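Local coordinates for protein peptidoglycan D,D-transpeptidase FtsI (PDB 6SYN) that probably cross-links the stem peptides of septal peptidoglycan during cell division, as a class B penicillin-binding protein with D,D-transpeptidase activity that beta-lactams block, at residues Y456-A461 and G488-P493; L27-P32 and Y113-Q118; S23-A28 and D182-A187. One frame throughout, in Å; residues are numbered along the deposited sequence.

Contact 1 of 3, residues Y456-A461 and G488-P493; sequences YLAYTA and GAVSAP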
ATOM      1  N   TYR A 456      15.897  -4.820   6.175  1.00 21.67           N
ATOM      2  CA  TYR A 456      15.792  -3.929   4.988  1.00 20.17           C
ATOM      3  C   TYR A 456      14.349  -3.797   4.491  1.00 17.96           C
ATOM      4  O   TYR A 456      13.539  -4.722   4.677  1.00 17.92           O
ATOM      5  CB  TYR A 456      16.722  -4.431   3.879  1.00 20.90           C
ATOM      6  CG  TYR A 456      18.131  -4.714   4.337  1.00 21.64           C
ATOM      7  CD1 TYR A 456      19.040  -3.685   4.530  1.00 22.00           C
ATOM      8  CD2 TYR A 456      18.551  -6.009   4.600  1.00 21.81           C
ATOM      9  CE1 TYR A 456      20.334  -3.937   4.958  1.00 22.27           C
ATOM     10  CE2 TYR A 456      19.840  -6.278   5.030  1.00 21.95           C
ATOM     11  CZ  TYR A 456      20.736  -5.239   5.211  1.00 22.35           C
ATOM     12  OH  TYR A 456      22.008  -5.496   5.633  1.00 22.59           O
ATOM     13  N   LEU A 457      14.055  -2.634   3.901  1.00 15.61           N
ATOM     14  CA  LEU A 457      12.863  -2.366   3.057  1.00 14.18           C
ATOM     15  C   LEU A 457      13.268  -2.497   1.585  1.00 12.84           C
ATOM     16  O   LEU A 457      13.940  -1.581   1.078  1.00 12.41           O
ATOM     17  CB  LEU A 457      12.353  -0.949   3.330  1.00 14.22           C
ATOM     18  CG  LEU A 457      11.925  -0.660   4.764  1.00 14.26           C
ATOM     19  CD1 LEU A 457      11.703   0.830   4.956  1.00 14.28           C
ATOM     20  CD2 LEU A 457      10.671  -1.439   5.119  1.00 14.27           C
ATOM     21  N   ALA A 458      12.879  -3.595   0.934  1.00 11.65           N
ATOM     22  CA  ALA A 458      13.081  -3.823  -0.515  1.00 10.76           C
ATOM     23  C   ALA A 458      12.055  -2.980  -1.276  1.00  9.99           C
ATOM     24  O   ALA A 458      10.848  -3.271  -1.175  1.00  9.69           O
ATOM     25  CB  ALA A 458      12.981  -5.292  -0.852  1.00 10.68           C
ATOM     26  N   TYR A 459      12.547  -1.963  -1.987  1.00  9.35           N
ATOM     27  CA  TYR A 459      11.760  -0.950  -2.732  1.00  8.94           C
ATOM     28  C   TYR A 459      11.920  -1.149  -4.239  1.00  8.75           C
ATOM     29  O   TYR A 459      13.035  -1.432  -4.705  1.00  8.72           O
ATOM     30  CB  TYR A 459      12.272   0.460  -2.436  1.00  8.78           C
ATOM     31  CG  TYR A 459      11.732   1.144  -1.208  1.00  8.66           C
ATOM     32  CD1 TYR A 459      10.458   1.686  -1.195  1.00  8.58           C
ATOM     33  CD2 TYR A 459      12.526   1.333  -0.089  1.00  8.64           C
ATOM     34  CE1 TYR A 459       9.972   2.367  -0.094  1.00  8.55           C
ATOM     35  CE2 TYR A 459      12.054   2.007   1.025  1.00  8.63           C
ATOM     36  CZ  TYR A 459      10.772   2.527   1.021  1.00  8.57           C
ATOM     37  OH  TYR A 459      10.295   3.195   2.110  1.00  8.60           O
ATOM     38  N   THR A 460      10.836  -0.948  -4.983  1.00  8.61           N
ATOM     39  CA  THR A 460      10.866  -0.599  -6.426  1.00  8.44           C
ATOM     40  C   THR A 460       9.670   0.311  -6.703  1.00  8.30           C
ATOM     41  O   THR A 460       8.528  -0.112  -6.457  1.00  8.23           O
ATOM     42  CB  THR A 460      10.946  -1.850  -7.310  1.00  8.49           C
ATOM     43  OG1 THR A 460      12.278  -2.355  -7.209  1.00  8.56           O
ATOM     44  CG2 THR A 460      10.629  -1.576  -8.764  1.00  8.55           C
ATOM     45  N   ALA A 461       9.951   1.537  -7.137  1.00  8.28           N
ATOM     46  CA  ALA A 461       8.956   2.550  -7.549  1.00  8.31           C
ATOM     47  C   ALA A 461       9.209   2.881  -9.018  1.00  8.36           C
ATOM     48  O   ALA A 461      10.359   2.703  -9.468  1.00  8.47           O
ATOM     49  CB  ALA A 461       9.073   3.774  -6.679  1.00  8.29           C
ATOM     50  N   GLY A 488      16.081  -4.430  -6.107  1.00 11.10           N
ATOM     51  CA  GLY A 488      16.337  -4.907  -7.480  1.00 11.03           C
ATOM     52  C   GLY A 488      16.097  -6.401  -7.621  1.00 10.93           C
ATOM     53  O   GLY A 488      15.761  -6.845  -8.737  1.00 11.05           O
ATOM     54  N   ALA A 489      16.257  -7.144  -6.524  1.00 10.72           N
ATOM     55  CA  ALA A 489      16.217  -8.622  -6.472  1.00 10.65           C
ATOM     56  C   ALA A 489      14.849  -9.130  -5.990  1.00 10.46           C
ATOM     57  O   ALA A 489      14.471 -10.247  -6.386  1.00 10.08           O
ATOM     58  CB  ALA A 489      17.326  -9.099  -5.567  1.00 10.74           C
ATOM     59  N   VAL A 490      14.141  -8.344  -5.167  1.00 10.46           N
ATOM     60  CA  VAL A 490      12.940  -8.790  -4.394  1.00 10.30           C
ATOM     61  C   VAL A 490      11.684  -8.042  -4.858  1.00 10.07           C
ATOM     62  O   VAL A 490      10.638  -8.708  -4.992  1.00 10.02           O
ATOM     63  CB  VAL A 490      13.167  -8.610  -2.881  1.00 10.36           C
ATOM     64  CG1 VAL A 490      11.875  -8.748  -2.090  1.00 10.36           C
ATOM     65  CG2 VAL A 490      14.220  -9.575  -2.358  1.00 10.37           C
ATOM     66  N   SER A 491      11.764  -6.723  -5.069  1.00  9.92           N
ATOM     67  CA  SER A 491      10.600  -5.857  -5.416  1.00  9.84           C
ATOM     68  C   SER A 491      10.539  -5.571  -6.928  1.00  9.66           C
ATOM     69  O   SER A 491       9.417  -5.587  -7.475  1.00  9.79           O
ATOM     70  CB  SER A 491      10.611  -4.591  -4.598  1.00  9.89           C
ATOM     71  OG  SER A 491      10.502  -4.895  -3.213  1.00  9.97           O
ATOM     72  N   ALA A 492      11.683  -5.338  -7.587  1.00  9.45           N
ATOM     73  CA  ALA A 492      11.786  -5.148  -9.057  1.00  9.33           C
ATOM     74  C   ALA A 492      10.926  -6.172  -9.797  1.00  9.24           C
ATOM     75  O   ALA A 492      10.118  -5.793 -10.638  1.00  9.24           O
ATOM     76  CB  ALA A 492      13.228  -5.215  -9.505  1.00  9.31           C
ATOM     77  N   PRO A 493      11.052  -7.495  -9.529  1.00  9.19           N
ATOM     78  CA  PRO A 493      10.289  -8.492 -10.278  1.00  9.18           C
ATOM     79  C   PRO A 493       8.777  -8.362 -10.053  1.00  9.02           C
ATOM     80  O   PRO A 493       8.042  -8.510 -11.009  1.00  9.12           O
ATOM     81  CB  PRO A 493      10.802  -9.856  -9.776  1.00  9.22           C
ATOM     82  CG  PRO A 493      11.506  -9.562  -8.464  1.00  9.16           C
ATOM     83  CD  PRO A 493      11.936  -8.112  -8.526  1.00  9.17           C
TER
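Ser491 carries OG beside its own backbone N (chi1 -62°), a turn that aims the hydroxyl at strand 455-464, where Thr460 (chi1 -74°) likewise holds OG1 beside its backbone N. The setting is the transpeptidase domain of the penicillin-binding protein fold, in which a five-stranded antiparallel sheet is flanked by helices, here the C-terminal pair 487-490 and 492-505. Ser491 lies where the two helices follow one another and spends its hydroxyl on the sheet: OG donates to Ala458 O at 2.6 Å. The donor stands above the carbonyl plane, with a C=O...OG angle of 102°, so the serine sits over the peptide while the backbone N-H and C=O groups of the strand pair with strands 437-446 and 471-478.

Ala458 and Thr460 point their CB atoms toward the helices, whereas Leu457 and Tyr459, alternating with them, turn the other way; Tyr459 OH bonds to Glu249 O there. Ala458 CB meets Val490 CG1 at 3.8 Å. Tyr456, close to the start of strand 455-464, stacks on Tyr485 and touches the bound, ring-opened beta-lactam, so these helices back a strand that reaches the ligand pocket.

Thr460 behaves differently from Ser491. Its OG1 comes within 3.1 Å of Ala492 N, but the angle is too poor for a hydrogen bond; the hydroxyl is hydrogen-bonded to the carbonyl preceding it, with OG1 2.8 Å from Tyr459 O, and also makes a weak hydrogen bond to Gly487 O.

Contact 2 of 3, residues L27-P32 and Y113-Q118; sequences LAVSVP and YYPAGQ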
ATOM      1  N   LEU A  27     -18.215  -4.499  -4.375  1.00 14.31           N
ATOM      2  CA  LEU A  27     -17.169  -4.842  -3.368  1.00 14.40           C
ATOM      3  C   LEU A  27     -17.786  -4.966  -1.967  1.00 14.30           C
ATOM      4  O   LEU A  27     -17.257  -5.757  -1.170  1.00 14.01           O
ATOM      5  CB  LEU A  27     -16.072  -3.772  -3.372  1.00 14.42           C
ATOM      6  CG  LEU A  27     -15.510  -3.370  -4.733  1.00 14.30           C
ATOM      7  CD1 LEU A  27     -14.335  -2.428  -4.551  1.00 14.22           C
ATOM      8  CD2 LEU A  27     -15.088  -4.584  -5.545  1.00 14.34           C
ATOM      9  N   ALA A  28     -18.819  -4.179  -1.655  1.00 14.43           N
ATOM     10  CA  ALA A  28     -19.560  -4.237  -0.375  1.00 14.69           C
ATOM     11  C   ALA A  28     -21.060  -4.221  -0.674  1.00 15.05           C
ATOM     12  O   ALA A  28     -21.541  -3.213  -1.227  1.00 15.06           O
ATOM     13  CB  ALA A  28     -19.155  -3.096   0.526  1.00 14.58           C
ATOM     14  N   VAL A  29     -21.752  -5.311  -0.336  1.00 15.48           N
ATOM     15  CA  VAL A  29     -23.197  -5.527  -0.641  1.00 15.88           C
ATOM     16  C   VAL A  29     -23.908  -5.986   0.637  1.00 16.37           C
ATOM     17  O   VAL A  29     -23.363  -6.848   1.347  1.00 16.83           O
ATOM     18  CB  VAL A  29     -23.376  -6.545  -1.782  1.00 16.17           C
ATOM     19  CG1 VAL A  29     -24.836  -6.721  -2.161  1.00 16.40           C
ATOM     20  CG2 VAL A  29     -22.565  -6.166  -3.010  1.00 16.41           C
ATOM     21  N   SER A  30     -25.078  -5.409   0.913  1.00 16.95           N
ATOM     22  CA  SER A  30     -25.986  -5.790   2.025  1.00 17.16           C
ATOM     23  C   SER A  30     -26.939  -6.879   1.525  1.00 17.80           C
ATOM     24  O   SER A  30     -27.750  -6.572   0.635  1.00 17.82           O
ATOM     25  CB  SER A  30     -26.731  -4.588   2.550  1.00 16.88           C
ATOM     26  OG  SER A  30     -26.048  -4.020   3.659  1.00 16.84           O
ATOM     27  N   VAL A  31     -26.819  -8.106   2.049  1.00 18.62           N
ATOM     28  CA  VAL A  31     -27.611  -9.290   1.596  1.00 19.04           C
ATOM     29  C   VAL A  31     -28.506  -9.750   2.742  1.00 19.65           C
ATOM     30  O   VAL A  31     -28.039  -9.925   3.866  1.00 19.77           O
ATOM     31  CB  VAL A  31     -26.705 -10.430   1.087  1.00 19.07           C
ATOM     32  CG1 VAL A  31     -27.405 -11.782   1.083  1.00 19.11           C
ATOM     33  CG2 VAL A  31     -26.163 -10.121  -0.299  1.00 19.14           C
ATOM     34  N   PRO A  32     -29.816  -9.968   2.484  1.00 20.45           N
ATOM     35  CA  PRO A  32     -30.737 -10.454   3.512  1.00 20.84           C
ATOM     36  C   PRO A  32     -30.495 -11.941   3.810  1.00 21.35           C
ATOM     37  O   PRO A  32     -30.456 -12.727   2.872  1.00 21.77           O
ATOM     38  CB  PRO A  32     -32.119 -10.209   2.888  1.00 20.73           C
ATOM     39  CG  PRO A  32     -31.875 -10.324   1.398  1.00 20.74           C
ATOM     40  CD  PRO A  32     -30.481  -9.771   1.186  1.00 20.58           C
ATOM     41  N   TYR A 113     -21.595  -8.197   2.998  1.00 13.98           N
ATOM     42  CA  TYR A 113     -20.837  -9.256   2.278  1.00 13.73           C
ATOM     43  C   TYR A 113     -19.833  -8.613   1.314  1.00 13.31           C
ATOM     44  O   TYR A 113     -20.190  -7.653   0.601  1.00 13.26           O
ATOM     45  CB  TYR A 113     -21.786 -10.225   1.567  1.00 13.88           C
ATOM     46  CG  TYR A 113     -21.072 -11.236   0.707  1.00 13.94           C
ATOM     47  CD1 TYR A 113     -20.378 -12.294   1.272  1.00 14.04           C
ATOM     48  CD2 TYR A 113     -21.046 -11.106  -0.672  1.00 14.00           C
ATOM     49  CE1 TYR A 113     -19.689 -13.205   0.486  1.00 14.08           C
ATOM     50  CE2 TYR A 113     -20.360 -12.003  -1.471  1.00 14.00           C
ATOM     51  CZ  TYR A 113     -19.679 -13.058  -0.891  1.00 13.98           C
ATOM     52  OH  TYR A 113     -19.008 -13.947  -1.679  1.00 14.24           O
ATOM     53  N   TYR A 114     -18.606  -9.140   1.304  1.00 13.00           N
ATOM     54  CA  TYR A 114     -17.458  -8.626   0.511  1.00 12.87           C
ATOM     55  C   TYR A 114     -17.091  -9.645  -0.565  1.00 12.65           C
ATOM     56  O   TYR A 114     -16.339 -10.578  -0.292  1.00 12.34           O
ATOM     57  CB  TYR A 114     -16.288  -8.294   1.441  1.00 12.87           C
ATOM     58  CG  TYR A 114     -16.668  -7.362   2.562  1.00 13.02           C
ATOM     59  CD1 TYR A 114     -16.785  -5.995   2.347  1.00 13.03           C
ATOM     60  CD2 TYR A 114     -16.958  -7.850   3.830  1.00 13.04           C
ATOM     61  CE1 TYR A 114     -17.154  -5.134   3.369  1.00 13.00           C
ATOM     62  CE2 TYR A 114     -17.330  -7.002   4.862  1.00 12.90           C
ATOM     63  CZ  TYR A 114     -17.430  -5.640   4.629  1.00 12.94           C
ATOM     64  OH  TYR A 114     -17.805  -4.793   5.628  1.00 12.90           O
ATOM     65  N   PRO A 115     -17.603  -9.495  -1.814  1.00 12.70           N
ATOM     66  CA  PRO A 115     -17.331 -10.452  -2.891  1.00 12.63           C
ATOM     67  C   PRO A 115     -15.876 -10.489  -3.390  1.00 12.44           C
ATOM     68  O   PRO A 115     -15.542 -11.456  -4.036  1.00 12.46           O
ATOM     69  CB  PRO A 115     -18.257  -9.995  -4.034  1.00 12.61           C
ATOM     70  CG  PRO A 115     -19.283  -9.124  -3.355  1.00 12.71           C
ATOM     71  CD  PRO A 115     -18.501  -8.424  -2.266  1.00 12.73           C
ATOM     72  N   ALA A 116     -15.068  -9.459  -3.110  1.00 12.31           N
ATOM     73  CA  ALA A 116     -13.631  -9.403  -3.478  1.00 12.27           C
ATOM     74  C   ALA A 116     -12.768  -9.961  -2.337  1.00 12.35           C
ATOM     75  O   ALA A 116     -11.575 -10.225  -2.579  1.00 12.28           O
ATOM     76  CB  ALA A 116     -13.241  -7.993  -3.850  1.00 12.27           C
ATOM     77  N   GLY A 117     -13.350 -10.125  -1.139  1.00 12.61           N
ATOM     78  CA  GLY A 117     -12.758 -10.850   0.006  1.00 12.54           C
ATOM     79  C   GLY A 117     -11.548 -10.147   0.604  1.00 12.68           C
ATOM     80  O   GLY A 117     -11.651  -8.945   0.924  1.00 12.48           O
ATOM     81  N   GLN A 118     -10.438 -10.883   0.751  1.00 13.00           N
ATOM     82  CA  GLN A 118      -9.192 -10.436   1.433  1.00 13.27           C
ATOM     83  C   GLN A 118      -8.450  -9.419   0.548  1.00 13.28           C
ATOM     84  O   GLN A 118      -7.606  -8.679   1.100  1.00 13.54           O
ATOM     85  CB  GLN A 118      -8.326 -11.650   1.799  1.00 13.58           C
ATOM     86  CG  GLN A 118      -7.267 -12.015   0.763  1.00 13.99           C
ATOM     87  CD  GLN A 118      -6.907 -13.482   0.742  1.00 14.18           C
ATOM     88  OE1 GLN A 118      -7.760 -14.342   0.538  1.00 14.81           O
ATOM     89  NE2 GLN A 118      -5.629 -13.782   0.920  1.00 13.91           N
TER
HETATM   90  O   HOH W   1     -14.965  -7.089  -1.396  1.00  7.53           O
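Val29 and Tyr113 are joined by two backbone hydrogen bonds, forming an antiparallel hydrogen-bonded pair between strands 26-38 and 104-113 in the mixed sheet of the penicillin-binding protein dimerisation domain. Tyr113 N gives its hydrogen to Val29 O at 2.8 Å, nearly straight at 170°, and Val29 N returns the bond to Tyr113 O at 3.0 Å. Past this bridge the ladder gives way to a water: it donates to Leu27 O at 2.7 Å and accepts from Ala116 N at 2.9 Å, spanning the gap as segment 113-118 enters a type I turn from Tyr114 to Gly117. Leu27 and Ala28 both face Ile19 in a classic beta bulge, where segment 27-32 turns a corner.

Leu27 O is the meeting point of several weaker contacts. Tyr114 CA approaches it in a CA-H...O contact of 3.3 Å, Pro115 CD lies close by, and the oxygen sits at the edge of the Tyr114 ring, near its plane. The ring gets there because CG stands beside the tyrosine's own N (chi1 -54°), which also brings CE1 to 4.0 Å from Ala28 CB; beyond the contact, Tyr114 OH reaches Glu138 OE2. Farther out the touches are apolar and looser, Leu27 CD2 against Ala116 CB and Val29 CG2 against Pro115 CG.

Proline at 115 brings no N-H, and its ring CD occupies the place beside Leu27 O. This, with the bulge, is consistent with the end of regular pairing here; the two segments remain linked by a water between Leu27 O and Ala116 N.

Contact 3 of 3, residues S23-A28 and D182-A187; sequences SGRPLA and DERLQA. With ACT (acetate ion), chain C.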
ATOM      1  N   SER A  23     -15.866   0.776 -12.328  1.00 12.58           N
ATOM      2  CA  SER A  23     -16.722   0.279 -13.445  1.00 12.55           C
ATOM      3  C   SER A  23     -18.050  -0.307 -12.942  1.00 12.53           C
ATOM      4  O   SER A  23     -18.838  -0.753 -13.792  1.00 12.43           O
ATOM      5  CB  SER A  23     -15.987  -0.733 -14.279  1.00 12.71           C
ATOM      6  OG  SER A  23     -14.991  -0.110 -15.080  1.00 13.00           O
ATOM      7  N   GLY A  24     -18.293  -0.324 -11.629  1.00 12.53           N
ATOM      8  CA  GLY A  24     -19.560  -0.795 -11.039  1.00 12.52           C
ATOM      9  C   GLY A  24     -19.518  -2.250 -10.589  1.00 12.63           C
ATOM     10  O   GLY A  24     -20.609  -2.832 -10.430  1.00 12.46           O
ATOM     11  N   ARG A  25     -18.328  -2.827 -10.373  1.00 12.85           N
ATOM     12  CA  ARG A  25     -18.178  -4.200  -9.808  1.00 13.06           C
ATOM     13  C   ARG A  25     -18.399  -4.133  -8.300  1.00 13.36           C
ATOM     14  O   ARG A  25     -17.699  -3.402  -7.605  1.00 13.41           O
ATOM     15  CB  ARG A  25     -16.802  -4.808 -10.092  1.00 13.02           C
ATOM     16  CG  ARG A  25     -16.646  -5.401 -11.485  1.00 12.92           C
ATOM     17  CD  ARG A  25     -15.199  -5.751 -11.778  1.00 12.78           C
ATOM     18  NE  ARG A  25     -14.900  -5.577 -13.190  1.00 12.65           N
ATOM     19  CZ  ARG A  25     -14.255  -4.545 -13.730  1.00 12.62           C
ATOM     20  NH1 ARG A  25     -13.799  -3.551 -12.983  1.00 12.64           N
ATOM     21  NH2 ARG A  25     -14.056  -4.521 -15.036  1.00 12.67           N
ATOM     22  N   PRO A  26     -19.369  -4.889  -7.740  1.00 13.77           N
ATOM     23  CA  PRO A  26     -19.685  -4.786  -6.316  1.00 13.92           C
ATOM     24  C   PRO A  26     -18.513  -5.248  -5.443  1.00 14.13           C
ATOM     25  O   PRO A  26     -17.918  -6.257  -5.775  1.00 14.09           O
ATOM     26  CB  PRO A  26     -20.897  -5.717  -6.142  1.00 13.88           C
ATOM     27  CG  PRO A  26     -21.450  -5.878  -7.544  1.00 13.91           C
ATOM     28  CD  PRO A  26     -20.225  -5.865  -8.431  1.00 13.87           C
ATOM     29  N   LEU A  27     -18.215  -4.499  -4.375  1.00 14.31           N
ATOM     30  CA  LEU A  27     -17.169  -4.842  -3.368  1.00 14.40           C
ATOM     31  C   LEU A  27     -17.786  -4.966  -1.967  1.00 14.30           C
ATOM     32  O   LEU A  27     -17.257  -5.757  -1.170  1.00 14.01           O
ATOM     33  CB  LEU A  27     -16.072  -3.772  -3.372  1.00 14.42           C
ATOM     34  CG  LEU A  27     -15.510  -3.370  -4.733  1.00 14.30           C
ATOM     35  CD1 LEU A  27     -14.335  -2.428  -4.551  1.00 14.22           C
ATOM     36  CD2 LEU A  27     -15.088  -4.584  -5.545  1.00 14.34           C
ATOM     37  N   ALA A  28     -18.819  -4.179  -1.655  1.00 14.43           N
ATOM     38  CA  ALA A  28     -19.560  -4.237  -0.375  1.00 14.69           C
ATOM     39  C   ALA A  28     -21.060  -4.221  -0.674  1.00 15.05           C
ATOM     40  O   ALA A  28     -21.541  -3.213  -1.227  1.00 15.06           O
ATOM     41  CB  ALA A  28     -19.155  -3.096   0.526  1.00 14.58           C
ATOM     42  N   ASP A 182      -9.886  -0.286  -9.263  1.00 11.68           N
ATOM     43  CA  ASP A 182     -10.341  -1.278 -10.278  1.00 11.74           C
ATOM     44  C   ASP A 182     -10.111  -2.674  -9.685  1.00 11.72           C
ATOM     45  O   ASP A 182      -8.974  -2.931  -9.240  1.00 11.69           O
ATOM     46  CB  ASP A 182      -9.640  -1.045 -11.623  1.00 11.72           C
ATOM     47  CG  ASP A 182     -10.124  -1.931 -12.763  1.00 11.87           C
ATOM     48  OD1 ASP A 182     -10.558  -3.064 -12.485  1.00 11.91           O
ATOM     49  OD2 ASP A 182     -10.066  -1.481 -13.929  1.00 12.02           O
ATOM     50  N   GLU A 183     -11.152  -3.518  -9.642  1.00 11.76           N
ATOM     51  CA  GLU A 183     -11.125  -4.850  -8.967  1.00 11.97           C
ATOM     52  C   GLU A 183     -10.119  -5.764  -9.681  1.00 11.62           C
ATOM     53  O   GLU A 183      -9.371  -6.463  -8.970  1.00 11.35           O
ATOM     54  CB  GLU A 183     -12.525  -5.474  -8.891  1.00 12.46           C
ATOM     55  CG  GLU A 183     -12.539  -7.002  -8.856  1.00 12.98           C
ATOM     56  CD  GLU A 183     -11.881  -7.634  -7.640  1.00 13.53           C
ATOM     57  OE1 GLU A 183     -11.726  -6.921  -6.635  1.00 14.65           O
ATOM     58  OE2 GLU A 183     -11.516  -8.832  -7.696  1.00 13.80           O
ATOM     59  N   ARG A 184     -10.116  -5.767 -11.020  1.00 11.22           N
ATOM     60  CA  ARG A 184      -9.173  -6.559 -11.857  1.00 11.09           C
ATOM     61  C   ARG A 184      -7.730  -6.203 -11.483  1.00 10.71           C
ATOM     62  O   ARG A 184      -6.894  -7.130 -11.407  1.00 10.79           O
ATOM     63  CB  ARG A 184      -9.360  -6.276 -13.352  1.00 11.32           C
ATOM     64  CG  ARG A 184     -10.668  -6.767 -13.958  1.00 11.50           C
ATOM     65  CD  ARG A 184     -10.850  -6.252 -15.378  1.00 11.59           C
ATOM     66  NE  ARG A 184     -10.741  -4.797 -15.418  1.00 11.73           N
ATOM     67  CZ  ARG A 184     -10.447  -4.056 -16.489  1.00 11.79           C
ATOM     68  NH1 ARG A 184     -10.215  -4.614 -17.667  1.00 11.86           N
ATOM     69  NH2 ARG A 184     -10.371  -2.742 -16.365  1.00 11.71           N
ATOM     70  N   LEU A 185      -7.445  -4.910 -11.304  1.00 10.28           N
ATOM     71  CA  LEU A 185      -6.074  -4.384 -11.063  1.00 10.01           C
ATOM     72  C   LEU A 185      -5.704  -4.587  -9.588  1.00  9.83           C
ATOM     73  O   LEU A 185      -4.529  -4.886  -9.320  1.00  9.78           O
ATOM     74  CB  LEU A 185      -5.996  -2.907 -11.470  1.00  9.88           C
ATOM     75  CG  LEU A 185      -6.319  -2.571 -12.929  1.00  9.83           C
ATOM     76  CD1 LEU A 185      -5.926  -1.136 -13.243  1.00  9.81           C
ATOM     77  CD2 LEU A 185      -5.633  -3.513 -13.908  1.00  9.88           C
ATOM     78  N   GLN A 186      -6.665  -4.453  -8.667  1.00  9.66           N
ATOM     79  CA  GLN A 186      -6.459  -4.773  -7.227  1.00  9.58           C
ATOM     80  C   GLN A 186      -6.137  -6.269  -7.093  1.00  9.48           C
ATOM     81  O   GLN A 186      -5.211  -6.614  -6.322  1.00  9.37           O
ATOM     82  CB  GLN A 186      -7.678  -4.378  -6.390  1.00  9.56           C
ATOM     83  CG  GLN A 186      -7.477  -4.583  -4.890  1.00  9.57           C
ATOM     84  CD  GLN A 186      -6.596  -3.536  -4.253  1.00  9.58           C
ATOM     85  OE1 GLN A 186      -6.136  -2.600  -4.900  1.00  9.61           O
ATOM     86  NE2 GLN A 186      -6.353  -3.689  -2.960  1.00  9.62           N
ATOM     87  N   ALA A 187      -6.867  -7.116  -7.824  1.00  9.50           N
ATOM     88  CA  ALA A 187      -6.685  -8.586  -7.863  1.00  9.51           C
ATOM     89  C   ALA A 187      -5.267  -8.904  -8.348  1.00  9.59           C
ATOM     90  O   ALA A 187      -4.587  -9.708  -7.679  1.00  9.50           O
ATOM     91  CB  ALA A 187      -7.732  -9.223  -8.742  1.00  9.50           C
TER
HETATM   92  C   ACT C 602     -10.683  -1.936 -20.149  1.00 33.30           C
HETATM   93  O   ACT C 602      -9.533  -2.126 -19.704  1.00 32.40           O
HETATM   94  OXT ACT C 602     -11.259  -0.827 -20.124  1.00 33.18           O
HETATM   95  CH3 ACT C 602     -11.437  -3.131 -20.760  1.00 32.87           C
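Arg25 and Asp182 supply the charge attraction between the two segments. Arg25 NH1 stands 3.3 Å from Asp182 OD1, but the oxygen lies well out of the guanidinium plane and no N-H points at it, so the pair is held by charge alone. The same NH1 also forms a salt bridge with Asp21, whose carboxylate accepts from Glu183 N as well and so ties the first turn of helix 183-199 to the loop ahead of Arg25.

Hydrogen bonds within segment 182-187 position Asp182 and Arg184. Asp182 is the N-cap, and with CG anti to its backbone N (chi1 -175°) its OD1 takes a weak capping bond from Arg184 N and another weak bond from Arg184 NE. Its other oxygen, OD2, accepts from Arg184 NH2 at 2.8 Å through the syn lone pair, a bond that completes a salt-bridge network of Arg25, Asp182 and Arg184. An acetate, probably from the crystallisation liquor, lies at the edge of the Arg184 guanidinium, where NH1 donates to its oxygen O at 3.3 Å.

Two arginines thus gather round one carboxylate. Arg25 NH2 comes to 3.3 Å from Arg184 NE, both donors, with the guanidinium planes 25° apart and the Arg184 aliphatic chain lying over a face of the Arg25 group. Asp182, beside both, probably offsets the like charge.

Apolar contact is slight: the side chains of Arg25 and Glu183 cross at about a right angle, Arg25 CD 3.9 Å from Glu183 CB. Separately, the Leu27 CD2 methyl nears the carboxylate oxygen Glu183 OE1.

Helix 183-199 is thereby joined to the chain entering strand 26-38. Leu27 also packs on helix 121-124, Arg184 touches Thr505 of helix 492-505, and Gln186 reaches strand 217-223.

Contacts 2 and 3 start from the same part of the chain, sharing Leu27 and Ala28 at the bulge of strand 26-38, with centres about 11 Å apart. They touch directly, Ala116 CB lying 3.3 Å from Glu183 OE1. Contact 1 comes later in sequence, after both have closed, in the transpeptidase domain; its centre is about 33 Å from that of contact 2, on the opposite side of the chain's centre, and about 26 Å from that of contact 3. Helix 492-505, whose early residues take part in contact 1, also meets Arg184 of contact 3. The series thus runs from the N-terminal region, through its junction with helix 183-199, to the sheet beside the ligand pocket.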